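Possible substrate binding protein of ABC transporter system (PDB 3N0X) probably binds branched-chain amino acids or related small molecules outside the cytoplasm and delivers them to an ABC transporter for uptake. Local coordinates at residues A[326-329]-A[334-337]; A[118-123]-A[309-314]; A[218-223]-A[244-249]. One frame throughout, in Å; residues are numbered along the deposited sequence. Where two conformers were deposited one is given.

Contact 1. Residues A[326-329]-A[334-337]; sequences MVFR and QALQ
The selenomethionine M326 lies alongside Q337, both side chains pointing the same way across two antiparallel strands. From its base outward, CB of M326 sits 3.5 Å from the carbonyl O of L336, and CG comes 3.7 Å from CB of Q337. SE then passes 4.1 Å from CB of A335, and CE ends 3.6 Å from OE1 of Q337. CG of M326 stands anti to its carbonyl carbon (chi1 -69°) and the chain runs on extended, which carries the methyl out to the Q337 amide. OE1 of that amide accepts a hydrogen bond from NZ of K323. A335 CB is touched by the selenium and by CD1 of F328, whose ring edge faces the backbone N of A335.

Two amides hold the carbonyl O of A335 from opposite faces of its plane: NE2 of Q337 at 3.1 Å in a nearly straight bond (176°), and NE2 of Q334 on the other side. Each donor stands about 40° out of the carbonyl plane, on its own side, rather than on a lone pair, and Q128 adds a third bond to the same oxygen. Q334 in turn accepts at OE1 from NE of R121.

On the face carrying V327 and L336, CG1 of V327 packs 3.9 Å from CB of L336. CD2 of L336 rests over the centre of the R329 guanidinium, a group tied by a salt bridge to D332.

The backbones of V327 and L336 bond to each other in both directions, with L336 N 2.8 Å from V327 O. Beyond them R329 N reaches Q334 O at 3.0 Å, closing the end next to the turn. F328 and A335 form the intervening non-hydrogen-bonded pair, and the whole is a classic antiparallel beta hairpin, made by strands 324-328 and 335-345.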
loop_
_atom_site.group_PDB
_atom_site.type_symbol
_atom_site.label_atom_id
_atom_site.label_comp_id
_atom_site.label_asym_id
_atom_site.label_seq_id
_atom_site.Cartn_x
_atom_site.Cartn_y
_atom_site.Cartn_z
HETATM N N MSE A 326 6.047 11.990 -3.231
HETATM C CA MSE A 326 5.249 11.134 -4.126
HETATM C C MSE A 326 4.996 11.940 -5.409
HETATM O O MSE A 326 5.081 13.150 -5.394
HETATM C CB MSE A 326 3.943 10.696 -3.496
HETATM C CG MSE A 326 4.100 9.726 -2.354
HETATM SE SE MSE A 326 2.433 8.939 -1.935
HETATM C CE MSE A 326 2.970 8.043 -0.371
ATOM N N VAL A 327 4.711 11.242 -6.515
ATOM C CA VAL A 327 4.364 11.927 -7.752
ATOM C C VAL A 327 3.242 11.159 -8.445
ATOM O O VAL A 327 3.306 9.942 -8.621
ATOM C CB VAL A 327 5.605 12.198 -8.678
ATOM C CG1 VAL A 327 6.343 10.892 -9.093
ATOM C CG2 VAL A 327 5.199 13.019 -9.901
ATOM N N PHE A 328 2.190 11.877 -8.836
ATOM C CA PHE A 328 1.132 11.241 -9.637
ATOM C C PHE A 328 1.632 11.111 -11.066
ATOM O O PHE A 328 1.827 12.091 -11.768
ATOM C CB PHE A 328 -0.154 12.035 -9.680
ATOM C CG PHE A 328 -0.949 12.031 -8.397
ATOM C CD1 PHE A 328 -1.370 10.852 -7.771
ATOM C CD2 PHE A 328 -1.341 13.232 -7.837
ATOM C CE1 PHE A 328 -2.119 10.880 -6.645
ATOM C CE2 PHE A 328 -2.139 13.263 -6.688
ATOM C CZ PHE A 328 -2.527 12.103 -6.083
ATOM N N ARG A 329 1.813 9.886 -11.514
ATOM C CA ARG A 329 2.285 9.653 -12.873
ATOM C C ARG A 329 1.223 10.130 -13.838
ATOM O O ARG A 329 0.051 9.837 -13.645
ATOM C CB ARG A 329 2.561 8.161 -13.033
ATOM C CG ARG A 329 3.053 7.765 -14.431
ATOM C CD ARG A 329 3.834 6.500 -14.358
ATOM N NE ARG A 329 3.041 5.342 -13.917
ATOM C CZ ARG A 329 3.558 4.135 -13.797
ATOM N NH1 ARG A 329 4.861 3.953 -14.036
ATOM N NH2 ARG A 329 2.791 3.123 -13.472
ATOM N N GLN A 334 -1.205 6.988 -10.996
ATOM C CA GLN A 334 -0.741 6.250 -9.807
ATOM C C GLN A 334 0.372 7.043 -9.136
ATOM O O GLN A 334 1.291 7.530 -9.803
ATOM C CB GLN A 334 -0.177 4.899 -10.218
ATOM C CG GLN A 334 0.494 4.123 -9.094
ATOM C CD GLN A 334 -0.473 3.728 -7.965
ATOM O OE1 GLN A 334 -1.526 3.165 -8.231
ATOM N NE2 GLN A 334 -0.127 4.055 -6.699
ATOM N N ALA A 335 0.272 7.207 -7.821
ATOM C CA ALA A 335 1.363 7.813 -7.066
ATOM C C ALA A 335 2.561 6.868 -7.046
ATOM O O ALA A 335 2.532 5.835 -6.391
ATOM C CB ALA A 335 0.936 8.155 -5.626
ATOM N N LEU A 336 3.638 7.303 -7.684
ATOM C CA LEU A 336 4.931 6.681 -7.489
ATOM C C LEU A 336 5.462 7.150 -6.128
ATOM O O LEU A 336 5.215 8.267 -5.711
ATOM C CB LEU A 336 5.866 7.058 -8.601
ATOM C CG LEU A 336 5.354 6.642 -9.994
ATOM C CD1 LEU A 336 6.465 6.977 -11.003
ATOM C CD2 LEU A 336 4.915 5.157 -10.062
ATOM N N GLN A 337 6.168 6.268 -5.441
ATOM C CA GLN A 337 6.549 6.508 -4.061
ATOM C C GLN A 337 7.680 5.569 -3.685
ATOM O O GLN A 337 7.872 4.517 -4.287
ATOM C CB GLN A 337 5.327 6.301 -3.150
ATOM C CG GLN A 337 4.665 4.893 -3.261
ATOM C CD GLN A 337 3.341 4.852 -2.584
ATOM O OE1 GLN A 337 3.276 4.611 -1.371
ATOM N NE2 GLN A 337 2.263 5.141 -3.344
#

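Contact 2. Residues A[118-123]-A[309-314]; sequences YIFRTG and KLIAAM
F120 meets M314 in a Met-aromatic contact, through which strand 119-121 of the six-stranded mixed sheet packs against the last turn of helix 307-314. The sulfur-aromatic part is made by the selenium of selenomethionine M314, which stands 4.4 Å from the centroid of the F120 ring and only 12° from the ring normal. A CH-pi contact accompanies it on the same face: CE of M314 lies 3.9 Å from that centroid, displaced toward the rim. The bend at the end of the M314 chain (chi3 73°) dips the methyl toward the ring, near its CG.

The remaining side-chain contacts are apolar. CB of M314 approaches the far end of the ring, 3.5 Å from CE2 of F120, so the M314 chain runs along one side of the ring, from CB near CE2 and CZ to CE near CG. One turn earlier in the helix, I311 comes in beside F120, with CG1 of I311 4.3 Å from CE1 of F120. No hydrogen bond crosses between the segments; all four touching residues are buried, with A298 and I101 also packing on M314. F120 further meets F328 edge-to-face. An alanine at F120 would remove the ring and would probably leave SE and CE of M314 facing a gap, with the selenomethionine chain less restrained on that side.

At the strand's start, Y118 and I311 cross at a slant. Although CB of Y118 points away from the helix, its ring swings back, and CD1 of Y118 ends 4.0 Å from CD1 of I311.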
loop_
_atom_site.group_PDB
_atom_site.type_symbol
_atom_site.label_atom_id
_atom_site.label_comp_id
_atom_site.label_asym_id
_atom_site.label_seq_id
_atom_site.Cartn_x
_atom_site.Cartn_y
_atom_site.Cartn_z
ATOM N N TYR A 118 -10.757 10.301 -14.181
ATOM C CA TYR A 118 -11.116 10.963 -12.919
ATOM C C TYR A 118 -10.498 10.283 -11.688
ATOM O O TYR A 118 -10.652 10.765 -10.567
ATOM C CB TYR A 118 -12.653 10.984 -12.774
ATOM C CG TYR A 118 -13.291 11.827 -13.882
ATOM C CD1 TYR A 118 -13.392 13.192 -13.760
ATOM C CD2 TYR A 118 -13.774 11.241 -15.038
ATOM C CE1 TYR A 118 -13.925 13.979 -14.759
ATOM C CE2 TYR A 118 -14.300 12.018 -16.050
ATOM C CZ TYR A 118 -14.384 13.396 -15.915
ATOM O OH TYR A 118 -14.914 14.228 -16.896
ATOM N N ILE A 119 -9.819 9.174 -11.918
ATOM C CA ILE A 119 -9.223 8.355 -10.860
ATOM C C ILE A 119 -7.733 8.667 -10.687
ATOM O O ILE A 119 -6.947 8.596 -11.638
ATOM C CB ILE A 119 -9.405 6.830 -11.161
ATOM C CG1 ILE A 119 -10.854 6.478 -11.476
ATOM C CG2 ILE A 119 -8.837 5.957 -9.987
ATOM C CD1 ILE A 119 -11.874 6.972 -10.478
ATOM N N PHE A 120 -7.369 9.030 -9.451
ATOM C CA PHE A 120 -5.987 9.130 -9.024
ATOM C C PHE A 120 -5.829 8.171 -7.840
ATOM O O PHE A 120 -6.797 7.715 -7.245
ATOM C CB PHE A 120 -5.599 10.546 -8.625
ATOM C CG PHE A 120 -5.512 11.519 -9.779
ATOM C CD1 PHE A 120 -6.679 12.035 -10.376
ATOM C CD2 PHE A 120 -4.297 11.857 -10.320
ATOM C CE1 PHE A 120 -6.581 12.918 -11.437
ATOM C CE2 PHE A 120 -4.208 12.744 -11.366
ATOM C CZ PHE A 120 -5.339 13.265 -11.931
ATOM N N ARG A 121 -4.596 7.822 -7.515
ATOM C CA ARG A 121 -4.370 6.913 -6.386
ATOM C C ARG A 121 -3.133 7.299 -5.616
ATOM O O ARG A 121 -2.040 7.289 -6.168
ATOM C CB ARG A 121 -4.249 5.456 -6.838
ATOM C CG ARG A 121 -3.892 4.547 -5.645
ATOM C CD ARG A 121 -4.348 3.157 -5.738
ATOM N NE ARG A 121 -3.934 2.469 -6.960
ATOM C CZ ARG A 121 -4.380 1.244 -7.268
ATOM N NH1 ARG A 121 -5.170 0.626 -6.445
ATOM N NH2 ARG A 121 -4.054 0.659 -8.419
ATOM N N THR A 122 -3.310 7.559 -4.311
ATOM C CA THR A 122 -2.188 7.742 -3.393
ATOM C C THR A 122 -1.713 6.412 -2.751
ATOM O O THR A 122 -0.524 6.287 -2.460
ATOM C CB THR A 122 -2.513 8.760 -2.303
ATOM O OG1 THR A 122 -3.724 8.383 -1.629
ATOM C CG2 THR A 122 -2.659 10.137 -2.877
ATOM N N GLY A 123 -2.638 5.488 -2.518
ATOM C CA GLY A 123 -2.281 4.189 -1.967
ATOM C C GLY A 123 -1.298 3.501 -2.890
ATOM O O GLY A 123 -1.276 3.750 -4.103
ATOM N N LYS A 309 -9.453 21.548 -14.164
ATOM C CA LYS A 309 -8.256 22.233 -13.656
ATOM C C LYS A 309 -7.482 21.351 -12.671
ATOM O O LYS A 309 -6.229 21.347 -12.673
ATOM C CB LYS A 309 -8.610 23.596 -13.031
ATOM C CG LYS A 309 -9.044 24.653 -14.058
ATOM C CD LYS A 309 -9.405 25.968 -13.356
ATOM C CE LYS A 309 -9.713 27.076 -14.365
ATOM N NZ LYS A 309 -10.257 28.272 -13.720
ATOM N N LEU A 310 -8.219 20.586 -11.871
ATOM C CA LEU A 310 -7.602 19.669 -10.911
ATOM C C LEU A 310 -6.878 18.527 -11.628
ATOM O O LEU A 310 -5.740 18.202 -11.266
ATOM C CB LEU A 310 -8.625 19.119 -9.919
ATOM C CG LEU A 310 -9.086 20.134 -8.860
ATOM C CD1 LEU A 310 -10.251 19.536 -8.033
ATOM C CD2 LEU A 310 -7.902 20.577 -8.010
ATOM N N ILE A 311 -7.500 17.926 -12.649
ATOM C CA ILE A 311 -6.840 16.855 -13.410
ATOM C C ILE A 311 -5.530 17.370 -14.009
ATOM O O ILE A 311 -4.509 16.695 -13.938
ATOM C CB ILE A 311 -7.766 16.262 -14.532
ATOM C CG1 ILE A 311 -8.969 15.563 -13.900
ATOM C CG2 ILE A 311 -6.983 15.280 -15.450
ATOM C CD1 ILE A 311 -10.022 15.051 -14.927
ATOM N N ALA A 312 -5.580 18.556 -14.625
ATOM C CA ALA A 312 -4.413 19.142 -15.277
ATOM C C ALA A 312 -3.325 19.443 -14.269
ATOM O O ALA A 312 -2.126 19.272 -14.561
ATOM C CB ALA A 312 -4.796 20.432 -16.077
ATOM N N ALA A 313 -3.736 19.922 -13.099
ATOM C CA ALA A 313 -2.788 20.232 -12.029
ATOM C C ALA A 313 -2.151 18.953 -11.449
ATOM O O ALA A 313 -0.927 18.930 -11.195
ATOM C CB ALA A 313 -3.494 21.027 -10.913
HETATM N N MSE A 314 -2.951 17.900 -11.301
HETATM C CA MSE A 314 -2.518 16.678 -10.620
HETATM C C MSE A 314 -1.658 15.731 -11.477
HETATM O O MSE A 314 -0.825 15.003 -10.928
HETATM C CB MSE A 314 -3.735 15.933 -10.051
HETATM C CG MSE A 314 -4.364 16.713 -8.924
HETATM SE SE MSE A 314 -6.070 16.011 -8.426
HETATM C CE MSE A 314 -5.614 14.422 -7.524
#

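Contact 3. Residues A[218-223]-A[244-249]; sequences KLQDMD and YKRLPG
The R246 guanidinium presents an edge to D221. The two are modelled as a salt bridge there, but OD1 of D221 and NH2 of R246 are placed too close together, so its detailed geometry is doubtful. Q220 comes at the guanidinium obliquely, its CG 3.6 Å from NH1 of R246, with amide and guanidinium planes 22° apart.

The Q220 amide has its own bond to R246: NE2 of Q220 reaches the carbonyl O of R246 at 3.3 Å, on a lone pair and almost straight (175°). CG of Q220 lies anti to the backbone N, and a bend at chi2 (74°) turns the amide toward this carbonyl. Together these groups join the C-terminal end of helix 215-221, the crossover helix of a beta-alpha-beta unit between parallel strands 202-207 and 229-233, to the loop that follows the second strand.

Next to this bond, CD2 of L247 packs 3.5 Å from NE2 of Q220, and L216 of the same helix also touches L247. A water takes a second bond from NE2 of Q220, at 2.9 Å, and donates to the carbonyl O of P248.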
loop_
_atom_site.group_PDB
_atom_site.type_symbol
_atom_site.label_atom_id
_atom_site.label_comp_id
_atom_site.label_asym_id
_atom_site.label_seq_id
_atom_site.Cartn_x
_atom_site.Cartn_y
_atom_site.Cartn_z
ATOM N N LYS A 218 4.609 -21.804 9.418
ATOM C CA LYS A 218 4.621 -23.200 9.084
ATOM C C LYS A 218 5.834 -23.647 8.290
ATOM O O LYS A 218 6.371 -24.731 8.516
ATOM C CB LYS A 218 3.305 -23.594 8.400
ATOM C CG LYS A 218 2.113 -23.463 9.381
ATOM C CD LYS A 218 0.790 -23.632 8.691
ATOM C CE LYS A 218 -0.383 -23.635 9.713
ATOM N NZ LYS A 218 -1.673 -23.339 9.024
ATOM N N LEU A 219 6.330 -22.793 7.404
ATOM C CA LEU A 219 7.585 -23.104 6.718
ATOM C C LEU A 219 8.775 -23.006 7.707
ATOM O O LEU A 219 9.657 -23.866 7.675
ATOM C CB LEU A 219 7.840 -22.155 5.534
ATOM C CG LEU A 219 6.941 -22.366 4.325
ATOM C CD1 LEU A 219 7.108 -21.213 3.332
ATOM C CD2 LEU A 219 7.203 -23.744 3.696
ATOM N N GLN A 220 8.782 -21.961 8.532
ATOM C CA GLN A 220 9.834 -21.785 9.556
ATOM C C GLN A 220 9.889 -23.001 10.500
ATOM O O GLN A 220 10.987 -23.430 10.910
ATOM C CB GLN A 220 9.616 -20.481 10.342
ATOM C CG GLN A 220 10.717 -20.117 11.356
ATOM C CD GLN A 220 11.999 -19.607 10.703
ATOM O OE1 GLN A 220 12.579 -20.270 9.841
ATOM N NE2 GLN A 220 12.449 -18.425 11.126
ATOM N N ASP A 221 8.727 -23.580 10.825
ATOM C CA ASP A 221 8.673 -24.753 11.693
ATOM C C ASP A 221 9.382 -25.958 11.053
ATOM O O ASP A 221 9.831 -26.871 11.756
ATOM C CB ASP A 221 7.209 -25.168 12.040
ATOM C CG ASP A 221 6.499 -24.199 12.979
ATOM O OD1 ASP A 221 7.167 -23.495 13.750
ATOM O OD2 ASP A 221 5.235 -24.153 12.926
HETATM N N MSE A 222 9.476 -25.982 9.721
HETATM C CA MSE A 222 10.176 -27.059 9.005
HETATM C C MSE A 222 11.699 -26.843 8.916
HETATM O O MSE A 222 12.381 -27.658 8.345
HETATM C CB MSE A 222 9.605 -27.240 7.585
HETATM C CG MSE A 222 8.138 -27.670 7.602
HETATM SE SE MSE A 222 7.279 -27.488 5.833
HETATM C CE MSE A 222 8.098 -28.830 5.004
ATOM N N ASP A 223 12.192 -25.739 9.469
ATOM C CA ASP A 223 13.634 -25.490 9.617
ATOM C C ASP A 223 14.361 -25.358 8.289
ATOM O O ASP A 223 15.234 -26.157 7.973
ATOM C CB ASP A 223 14.261 -26.642 10.453
ATOM C CG ASP A 223 15.688 -26.323 10.950
ATOM O OD1 ASP A 223 16.101 -25.160 10.796
ATOM O OD2 ASP A 223 16.393 -27.227 11.488
ATOM N N TYR A 244 5.727 -11.937 12.892
ATOM C CA TYR A 244 7.070 -11.873 12.354
ATOM C C TYR A 244 8.174 -11.933 13.431
ATOM O O TYR A 244 9.340 -12.086 13.098
ATOM C CB TYR A 244 7.284 -10.589 11.523
ATOM C CG TYR A 244 6.515 -10.404 10.198
ATOM C CD1 TYR A 244 5.167 -10.764 10.051
ATOM C CD2 TYR A 244 7.107 -9.745 9.151
ATOM C CE1 TYR A 244 4.493 -10.544 8.855
ATOM C CE2 TYR A 244 6.434 -9.527 7.964
ATOM C CZ TYR A 244 5.143 -9.938 7.808
ATOM O OH TYR A 244 4.419 -9.698 6.638
ATOM N N LYS A 245 7.808 -11.835 14.712
ATOM C CA LYS A 245 8.762 -12.021 15.799
ATOM C C LYS A 245 9.359 -13.436 15.824
ATOM O O LYS A 245 10.391 -13.658 16.449
ATOM C CB LYS A 245 8.130 -11.639 17.161
ATOM C CG LYS A 245 7.830 -10.143 17.231
ATOM C CD LYS A 245 7.008 -9.739 18.477
ATOM C CE LYS A 245 7.755 -9.914 19.754
ATOM N NZ LYS A 245 6.944 -9.480 20.927
ATOM N N ARG A 246 8.725 -14.375 15.124
ATOM C CA ARG A 246 9.260 -15.726 14.930
ATOM C C ARG A 246 10.276 -15.833 13.775
ATOM O O ARG A 246 10.842 -16.917 13.575
ATOM C CB ARG A 246 8.100 -16.698 14.663
ATOM C CG ARG A 246 7.280 -17.082 15.931
ATOM C CD ARG A 246 7.682 -18.458 16.503
ATOM N NE ARG A 246 7.251 -19.569 15.633
ATOM C CZ ARG A 246 8.032 -20.238 14.773
ATOM N NH1 ARG A 246 9.331 -19.958 14.637
ATOM N NH2 ARG A 246 7.505 -21.208 14.038
ATOM N N LEU A 247 10.556 -14.711 13.085
ATOM C CA LEU A 247 11.398 -14.680 11.875
ATOM C C LEU A 247 12.555 -13.663 11.984
ATOM O O LEU A 247 12.691 -12.770 11.130
ATOM C CB LEU A 247 10.508 -14.349 10.666
ATOM C CG LEU A 247 9.299 -15.267 10.405
ATOM C CD1 LEU A 247 8.241 -14.624 9.491
ATOM C CD2 LEU A 247 9.852 -16.557 9.834
ATOM N N PRO A 248 13.364 -13.744 13.043
ATOM C CA PRO A 248 14.434 -12.782 13.190
ATOM C C PRO A 248 15.340 -12.726 11.957
ATOM O O PRO A 248 15.717 -13.765 11.419
ATOM C CB PRO A 248 15.197 -13.290 14.423
ATOM C CG PRO A 248 14.827 -14.709 14.522
ATOM C CD PRO A 248 13.422 -14.773 14.099
ATOM N N GLY A 249 15.659 -11.520 11.502
ATOM C CA GLY A 249 16.575 -11.323 10.398
ATOM C C GLY A 249 15.910 -11.410 9.028
ATOM O O GLY A 249 16.576 -11.186 8.022
HETATM O O HOH W 1 14.456 -16.381 10.998
#

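How the contacts relate
Contacts 1 and 2 adjoin, their centres 10 Å apart. R121 joins them: its backbone O accepts from N of A335 at 2.8 Å, so the hairpin strand continues beside strand 119-121. F328 of contact 1 also packs on M314 of contact 2, with CB of F328 3.3 Å from the carbonyl O of M314. Contact 3 lies across the chain's centre, its own centre 34 Å from contact 1 and 42 Å from contact 2, although it is nested in the loop that contact 2 closes. This is consistent with the two-lobed periplasmic binding protein fold, in which ligand typically binds between lobes. A glycerol about 4 Å from the side chain of Q220 is probably crystallisation solvent.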